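Local atomic coordinates of diacylglycerol lipase (Aspergillus oryzae, PDB entry 5XK2), a protein that probably hydrolyses the ester bonds of mono- and diacylglycerols, releasing fatty acids, and is held here in a closed conformation. Residues Tyr176-Pro181 against Tyr199-Asn204; His203-Val208 against Ala264-Val269; Glu224-Ala229 against Thr241-Tyr246. One frame throughout, in Å; residues are numbered along the deposited sequence.

Interaction 1. Residues Tyr176-Pro181 against Tyr199-Asn204; sequences YAYAAP and YRFTHN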
# COMPACT_ATOMS: atom_id res chain seq x y z
N TYR A 176 16.61 2.31 17.68
CA TYR A 176 15.87 1.07 17.42
C TYR A 176 15.04 1.28 16.17
O TYR A 176 14.06 2.03 16.18
CB TYR A 176 14.98 0.68 18.62
CG TYR A 176 15.76 0.37 19.89
CD1 TYR A 176 16.24 1.41 20.70
CD2 TYR A 176 16.07 -0.93 20.24
CE1 TYR A 176 16.97 1.13 21.86
CE2 TYR A 176 16.81 -1.21 21.38
CZ TYR A 176 17.23 -0.18 22.19
OH TYR A 176 17.96 -0.46 23.33
N ALA A 177 15.45 0.63 15.09
CA ALA A 177 14.80 0.84 13.80
C ALA A 177 14.16 -0.45 13.33
O ALA A 177 14.79 -1.27 12.68
CB ALA A 177 15.84 1.32 12.79
N TYR A 178 12.87 -0.58 13.58
CA TYR A 178 12.18 -1.84 13.31
C TYR A 178 11.64 -1.80 11.89
O TYR A 178 10.84 -0.94 11.59
CB TYR A 178 11.04 -2.05 14.31
CG TYR A 178 11.50 -2.17 15.75
CD1 TYR A 178 11.87 -3.41 16.27
CD2 TYR A 178 11.57 -1.05 16.58
CE1 TYR A 178 12.30 -3.54 17.60
CE2 TYR A 178 11.98 -1.16 17.90
CZ TYR A 178 12.36 -2.41 18.40
OH TYR A 178 12.77 -2.50 19.72
N ALA A 179 12.07 -2.73 11.04
CA ALA A 179 11.52 -2.86 9.69
C ALA A 179 11.87 -1.67 8.81
O ALA A 179 11.08 -1.27 7.96
CB ALA A 179 9.98 -3.04 9.73
N ALA A 180 13.06 -1.12 8.99
CA ALA A 180 13.43 0.09 8.28
C ALA A 180 13.80 -0.16 6.83
O ALA A 180 14.56 -1.08 6.52
CB ALA A 180 14.61 0.77 8.98
N PRO A 181 13.30 0.70 5.94
CA PRO A 181 13.90 0.90 4.61
C PRO A 181 15.36 1.32 4.72
O PRO A 181 15.78 1.82 5.76
CB PRO A 181 13.09 2.06 4.03
CG PRO A 181 11.80 2.10 4.81
CD PRO A 181 12.13 1.57 6.19
N TYR A 199 20.30 -0.60 16.50
CA TYR A 199 19.56 -1.86 16.44
C TYR A 199 18.50 -1.78 15.35
O TYR A 199 17.36 -1.35 15.58
CB TYR A 199 18.94 -2.16 17.81
CG TYR A 199 19.99 -2.09 18.88
CD1 TYR A 199 20.87 -3.15 19.06
CD2 TYR A 199 20.14 -0.95 19.67
CE1 TYR A 199 21.90 -3.07 20.02
CE2 TYR A 199 21.16 -0.87 20.64
CZ TYR A 199 22.03 -1.95 20.80
OH TYR A 199 23.04 -1.92 21.73
N ARG A 200 18.86 -2.33 14.19
CA ARG A 200 17.99 -2.33 13.03
C ARG A 200 17.47 -3.74 12.81
O ARG A 200 18.26 -4.70 12.78
CB ARG A 200 18.74 -1.84 11.77
CG ARG A 200 17.85 -1.92 10.50
CD ARG A 200 18.59 -1.42 9.26
NE ARG A 200 19.72 -2.29 8.88
CZ ARG A 200 19.61 -3.44 8.21
NH1 ARG A 200 18.41 -3.90 7.84
NH2 ARG A 200 20.72 -4.13 7.90
N PHE A 201 16.15 -3.86 12.68
CA PHE A 201 15.51 -5.18 12.59
C PHE A 201 14.89 -5.44 11.24
O PHE A 201 14.37 -4.54 10.58
CB PHE A 201 14.42 -5.30 13.66
CG PHE A 201 14.96 -5.19 15.05
CD1 PHE A 201 15.15 -3.95 15.63
CD2 PHE A 201 15.30 -6.33 15.76
CE1 PHE A 201 15.66 -3.84 16.92
CE2 PHE A 201 15.83 -6.23 17.04
CZ PHE A 201 16.01 -4.97 17.62
N THR A 202 14.91 -6.71 10.85
CA THR A 202 14.14 -7.19 9.71
C THR A 202 13.38 -8.44 10.13
O THR A 202 13.71 -9.08 11.14
CB THR A 202 15.02 -7.58 8.54
OG1 THR A 202 15.91 -8.63 8.98
CG2 THR A 202 15.85 -6.37 8.03
N HIS A 203 12.37 -8.80 9.36
CA HIS A 203 11.56 -9.96 9.73
C HIS A 203 11.29 -10.80 8.51
O HIS A 203 10.56 -10.35 7.62
CB HIS A 203 10.25 -9.51 10.37
CG HIS A 203 9.37 -10.65 10.79
ND1 HIS A 203 8.01 -10.67 10.54
CD2 HIS A 203 9.66 -11.82 11.41
CE1 HIS A 203 7.49 -11.79 11.02
NE2 HIS A 203 8.47 -12.51 11.55
N ASN A 204 11.84 -12.01 8.49
CA ASN A 204 11.62 -12.94 7.37
C ASN A 204 11.75 -12.22 6.03
O ASN A 204 12.78 -11.57 5.78
CB ASN A 204 10.26 -13.64 7.53
CG ASN A 204 10.26 -14.63 8.68
OD1 ASN A 204 11.30 -15.24 8.96
ND2 ASN A 204 9.12 -14.80 9.34
O HOH W 1 15.67 -2.92 8.21

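Interaction 2. Residues His203-Val208 against Ala264-Val269; sequences HNDDPV and AFHSHV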
# COMPACT_ATOMS: atom_id res chain seq x y z
N HIS A 203 12.37 -8.80 9.36
CA HIS A 203 11.56 -9.96 9.73
C HIS A 203 11.29 -10.80 8.51
O HIS A 203 10.56 -10.35 7.62
CB HIS A 203 10.25 -9.51 10.37
CG HIS A 203 9.37 -10.65 10.79
ND1 HIS A 203 8.01 -10.67 10.54
CD2 HIS A 203 9.66 -11.82 11.41
CE1 HIS A 203 7.49 -11.79 11.02
NE2 HIS A 203 8.47 -12.51 11.55
N ASN A 204 11.84 -12.01 8.49
CA ASN A 204 11.62 -12.94 7.37
C ASN A 204 11.75 -12.22 6.03
O ASN A 204 12.78 -11.57 5.78
CB ASN A 204 10.26 -13.64 7.53
CG ASN A 204 10.26 -14.63 8.68
OD1 ASN A 204 11.30 -15.24 8.96
ND2 ASN A 204 9.12 -14.80 9.34
N ASP A 205 10.73 -12.35 5.19
CA ASP A 205 10.75 -11.84 3.81
C ASP A 205 10.10 -10.46 3.68
O ASP A 205 9.59 -10.10 2.61
CB ASP A 205 10.12 -12.84 2.83
CG ASP A 205 8.71 -13.25 3.19
OD1 ASP A 205 8.21 -12.88 4.27
OD2 ASP A 205 8.10 -13.98 2.37
N ASP A 206 10.02 -9.71 4.77
CA ASP A 206 9.44 -8.35 4.71
C ASP A 206 10.01 -7.57 3.50
O ASP A 206 11.22 -7.48 3.33
CB ASP A 206 9.77 -7.64 6.03
CG ASP A 206 9.27 -6.21 6.09
OD1 ASP A 206 8.61 -5.73 5.14
OD2 ASP A 206 9.53 -5.57 7.14
N PRO A 207 9.14 -7.08 2.60
CA PRO A 207 9.68 -6.39 1.42
C PRO A 207 10.26 -5.00 1.68
O PRO A 207 11.08 -4.51 0.89
CB PRO A 207 8.46 -6.29 0.49
CG PRO A 207 7.28 -6.27 1.41
CD PRO A 207 7.67 -7.22 2.56
N VAL A 208 9.81 -4.34 2.74
CA VAL A 208 10.14 -2.93 2.92
C VAL A 208 11.64 -2.68 3.14
O VAL A 208 12.18 -1.74 2.54
CB VAL A 208 9.27 -2.31 4.04
CG1 VAL A 208 9.66 -0.85 4.31
CG2 VAL A 208 7.78 -2.38 3.61
N ALA A 264 4.47 -10.65 0.59
CA ALA A 264 5.19 -10.85 1.85
C ALA A 264 4.92 -9.71 2.83
O ALA A 264 5.52 -9.64 3.90
CB ALA A 264 6.68 -10.99 1.60
N PHE A 265 4.01 -8.80 2.48
CA PHE A 265 3.80 -7.64 3.32
C PHE A 265 3.36 -7.99 4.75
O PHE A 265 3.67 -7.26 5.68
CB PHE A 265 2.78 -6.68 2.69
CG PHE A 265 2.81 -5.34 3.32
CD1 PHE A 265 3.81 -4.44 3.00
CD2 PHE A 265 1.89 -5.00 4.31
CE1 PHE A 265 3.86 -3.21 3.61
CE2 PHE A 265 1.94 -3.76 4.93
CZ PHE A 265 2.93 -2.87 4.58
N HIS A 266 2.69 -9.13 4.93
CA HIS A 266 2.31 -9.57 6.27
C HIS A 266 3.51 -9.54 7.23
O HIS A 266 3.37 -9.21 8.40
CB HIS A 266 1.70 -10.97 6.22
CG HIS A 266 2.67 -12.03 5.80
ND1 HIS A 266 3.37 -12.81 6.70
CD2 HIS A 266 3.09 -12.42 4.57
CE1 HIS A 266 4.16 -13.64 6.05
NE2 HIS A 266 4.01 -13.42 4.75
N SER A 267 4.69 -9.87 6.71
CA SER A 267 5.91 -9.92 7.53
C SER A 267 6.27 -8.55 8.10
O SER A 267 6.92 -8.44 9.14
CB SER A 267 7.09 -10.47 6.72
OG SER A 267 6.83 -11.83 6.38
N HIS A 268 5.85 -7.50 7.40
CA HIS A 268 6.22 -6.14 7.78
C HIS A 268 5.58 -5.68 9.09
O HIS A 268 6.13 -4.80 9.75
CB HIS A 268 5.81 -5.14 6.67
CG HIS A 268 6.33 -3.75 6.87
ND1 HIS A 268 7.67 -3.46 6.98
CD2 HIS A 268 5.68 -2.56 6.92
CE1 HIS A 268 7.83 -2.15 7.11
NE2 HIS A 268 6.64 -1.58 7.07
N VAL A 269 4.41 -6.23 9.43
CA VAL A 269 3.69 -5.68 10.57
C VAL A 269 3.92 -6.46 11.85
O VAL A 269 3.44 -6.03 12.90
CB VAL A 269 2.17 -5.57 10.28
CG1 VAL A 269 1.97 -4.81 8.97
CG2 VAL A 269 1.53 -6.95 10.18
O HOH W 2 6.60 -13.64 8.41
O HOH W 3 5.44 -14.43 2.61

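Interaction 3. Residues Glu224-Ala229 against Thr241-Tyr246; sequences EYYITA and TVLDGY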
# COMPACT_ATOMS: atom_id res chain seq x y z
N GLU A 224 22.37 -6.22 11.01
CA GLU A 224 20.96 -6.56 10.83
C GLU A 224 20.55 -7.52 11.93
O GLU A 224 21.22 -8.55 12.11
CB GLU A 224 20.73 -7.19 9.45
CG GLU A 224 19.30 -7.77 9.22
CD GLU A 224 19.18 -8.51 7.88
OE1 GLU A 224 20.13 -8.50 7.08
OE2 GLU A 224 18.13 -9.13 7.64
N TYR A 225 19.46 -7.23 12.63
CA TYR A 225 18.90 -8.21 13.56
C TYR A 225 17.75 -8.84 12.82
O TYR A 225 16.66 -8.28 12.72
CB TYR A 225 18.43 -7.52 14.87
CG TYR A 225 19.60 -7.05 15.70
CD1 TYR A 225 20.25 -5.85 15.43
CD2 TYR A 225 20.09 -7.84 16.74
CE1 TYR A 225 21.34 -5.44 16.17
CE2 TYR A 225 21.19 -7.44 17.48
CZ TYR A 225 21.80 -6.23 17.20
OH TYR A 225 22.90 -5.81 17.94
N TYR A 226 18.01 -10.06 12.33
CA TYR A 226 17.10 -10.75 11.42
C TYR A 226 16.22 -11.69 12.22
O TYR A 226 16.70 -12.67 12.80
CB TYR A 226 17.94 -11.51 10.38
CG TYR A 226 17.20 -12.36 9.39
CD1 TYR A 226 16.06 -11.90 8.72
CD2 TYR A 226 17.69 -13.63 9.07
CE1 TYR A 226 15.42 -12.70 7.77
CE2 TYR A 226 17.07 -14.42 8.13
CZ TYR A 226 15.94 -13.95 7.49
OH TYR A 226 15.35 -14.78 6.55
N ILE A 227 14.93 -11.36 12.27
CA ILE A 227 13.96 -12.13 13.05
C ILE A 227 13.32 -13.17 12.15
O ILE A 227 12.78 -12.83 11.10
CB ILE A 227 12.84 -11.25 13.63
CG1 ILE A 227 13.42 -10.09 14.44
CG2 ILE A 227 11.87 -12.10 14.47
CD1 ILE A 227 12.38 -8.97 14.62
N THR A 228 13.46 -14.44 12.52
CA THR A 228 12.87 -15.54 11.73
C THR A 228 11.67 -16.24 12.39
O THR A 228 11.28 -17.32 11.96
CB THR A 228 13.95 -16.56 11.35
OG1 THR A 228 14.72 -16.92 12.50
CG2 THR A 228 14.86 -15.96 10.29
N ALA A 229 11.13 -15.69 13.47
CA ALA A 229 9.92 -16.25 14.06
C ALA A 229 8.70 -16.08 13.15
O ALA A 229 8.60 -15.08 12.44
CB ALA A 229 9.67 -15.58 15.41
N THR A 241 18.94 -13.42 14.54
CA THR A 241 20.30 -13.66 14.04
C THR A 241 20.97 -12.34 13.70
O THR A 241 20.37 -11.54 12.99
CB THR A 241 20.26 -14.57 12.81
OG1 THR A 241 19.64 -15.82 13.17
CG2 THR A 241 21.64 -14.82 12.29
N VAL A 242 22.17 -12.11 14.22
CA VAL A 242 22.88 -10.84 13.99
C VAL A 242 23.81 -11.00 12.80
O VAL A 242 24.69 -11.87 12.80
CB VAL A 242 23.67 -10.40 15.24
CG1 VAL A 242 24.17 -8.98 15.07
CG2 VAL A 242 22.79 -10.47 16.48
N LEU A 243 23.60 -10.18 11.77
CA LEU A 243 24.37 -10.29 10.53
C LEU A 243 25.02 -8.97 10.21
O LEU A 243 24.33 -7.98 9.98
CB LEU A 243 23.46 -10.70 9.37
CG LEU A 243 22.73 -12.01 9.58
CD1 LEU A 243 21.62 -12.19 8.56
CD2 LEU A 243 23.73 -13.17 9.47
N ASP A 244 26.35 -8.92 10.19
CA ASP A 244 26.94 -7.60 9.89
C ASP A 244 27.32 -7.50 8.42
O ASP A 244 27.16 -8.45 7.66
CB ASP A 244 28.10 -7.26 10.84
CG ASP A 244 29.26 -8.21 10.75
OD1 ASP A 244 29.20 -9.21 10.02
OD2 ASP A 244 30.26 -7.93 11.47
N GLY A 245 27.80 -6.32 8.01
CA GLY A 245 28.03 -5.99 6.60
C GLY A 245 27.01 -5.01 6.06
O GLY A 245 25.90 -4.93 6.56
N TYR A 246 27.38 -4.24 5.03
CA TYR A 246 26.49 -3.19 4.51
C TYR A 246 25.47 -3.73 3.50
O TYR A 246 24.39 -3.16 3.27
CB TYR A 246 27.35 -2.07 3.93
CG TYR A 246 28.23 -1.54 5.03
CD1 TYR A 246 27.68 -0.80 6.05
CD2 TYR A 246 29.60 -1.83 5.09
CE1 TYR A 246 28.42 -0.33 7.10
CE2 TYR A 246 30.39 -1.35 6.16
CZ TYR A 246 29.76 -0.58 7.15
OH TYR A 246 30.41 -0.05 8.24
O HOH W 4 17.04 -15.44 12.71

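Interaction 1. Residues Tyr176-Pro181 against Tyr199-Asn204
Phe-201 and Tyr-178 make the tight end of this contact. Their rings lie side by side and point the same way, because they are paired in register and each CG sits anti to its own carbonyl carbon (chi1 -61° and -63°). The planes are almost parallel, 9° apart, but slid so that overlap is slight: CE1 of Tyr-178 stands over the rim of the Phe-201 face, 3.4 Å from CE1 of Phe-201. Tyr-176 and Tyr-199 repeat the arrangement more loosely. Here the planes are more inclined, the centroids are 5.1 Å apart, and the nearest atoms, CE2 of Tyr-176 and CD2 of Tyr-199, keep 3.8 Å; Tyr-199 is partly open to solvent.

The backbones beneath are neighbouring parallel strands, the two ends of a beta-alpha-beta crossover through helix 186-195 in the central sheet of the alpha/beta-hydrolase fold. Ala-177 uses both its polar backbone atoms: N gives a nearly straight bond to O of Tyr-199 (2.8 Å), and O accepts from N of Phe-201 (2.9 Å). As the strand ends, N of Ala-179 reaches O of Phe-201 from above the carbonyl plane (3.0 Å), a more bent bond. On the aromatic face, helix 14-27 lies across the rings, with Phe-18 edge-to-face against Phe-201.

On the face of Ala-177 and Arg-200, Ala-177 packs against Ala-156 of helix 154-168. A water gives hydrogen bonds to O of Ala-180 (2.7 Å) and O of Phe-201 and takes one from NH1 of Arg-200, whose NE bonds O of Ile-221.

Interaction 2. Residues His203-Val208 against Ala264-Val269
The His-268 imidazole carries Val-208 on one face, its CG2 sitting 3.5 Å from the ring centroid in a CH-pi contact, and the carboxylate of Asp-206 at its edge. There ND1 donates to OD2 of Asp-206 over 2.8 Å, in the ring plane and on the syn side of the carboxylate, although the two planes are turned 60° apart. The second flat group, His-203, has O of Ser-267 at its edge: ND1 gives a straight 2.8 Å bond into a carbonyl lone pair, with CG anti to the backbone N (chi1 -180°) directing the ring across.

Around this core, OG of Ser-267 donates to OD1 of Asp-205 (2.7 Å) nearly end-on to the C-O bond, and a water links the same OG to ND2 of Asn-204. CB of Ala-264 packs against the carboxylate and the carbonyl O of Asp-205. Asp-206 is held twice more: OD1 takes the N-H of Val-208 (3.0 Å), an Asx turn, and OD2 also bonds the hydroxyl of Tyr-271. Since NE2 of His-268 bonds OG of Ser-153, on the probable GxSxG elbow, the arrangement matches the Ser-His-Asp charge relay of lipases, probably the catalytic triad here.

Interaction 3. Residues Glu224-Ala229 against Thr241-Tyr246
The carbonyl oxygen of Tyr-226 is gripped from two directions: N of Thr-241 donates to it over 2.9 Å, and a water gives it a second bond of 2.8 Å. That water also hydrogen-bonds OG1 of Thr-241 (2.7 Å) and OG1 of Thr-228, so it joins the Tyr-226 carbonyl to the Thr-241 side chain across the pair and to Thr-228 just beyond the strand. These strands, 224-227 and 240-243, form an antiparallel pair at the margin of the large alpha/beta-hydrolase sheet, 240-243 being its outermost strand on this side within the chain.

Four backbone bonds hold the pair. Tyr-226 and Thr-241 bond to each other both ways, as do Glu-224 and Leu-243, where N of Glu-224 meets O of Leu-243 at 2.8 Å with an almost straight N-H (174°). Tyr-225 and Val-242, between these, are a non-hydrogen-bonded pair.

One face carries Glu-224, Tyr-226, Thr-241 and Leu-243. CD1 of Leu-243 sits 4.2 Å from CB of Tyr-226, a light touch, and the Glu-224 chain is fully extended, its CG anti to the backbone N (chi1 172°), so that the carboxylate is carried toward Thr-202 of strand 198-203; OE2 bonds OG1 of Thr-202 and also N of Asn-252. Inward of this pair, strand 198-203 takes the other edge of strand 224-227.

The opposite face holds Tyr-225 and Val-242, side by side and pointing the same way. Phe-18 meets the tyrosine ring edge-to-face, and Phe-201 lies against it too. Val-242 is itself exposed, yet it shelters part of the ring: its CG1 stands over the rim of one face, while CG2 comes to 3.6 Å from CE2 of Tyr-225.

Overall arrangement
Coming from the N terminus, the chain runs along strand 173-178, crosses through helix 186-195 and returns on strand 198-203; interaction 1 closes that short loop. Interaction 2 opens just where interaction 1 ends, sharing His-203 and Asn-204 with it, and closes a far longer loop when residues 264-269 come back. Interaction 3 is nested inside that loop, joining strand 224-227 to the edge strand 240-243. Interactions 1 and 3 adjoin in the same sheet, where strands 198-203 and 224-227 are neighbours. NE2 of His-203 bonds O of Ala-229, tying the end of strand 198-203 to the loop after strand 224-227, while Ala-179 of interaction 1 packs against Asp-206 and His-268, linking the sheet to the probable active site.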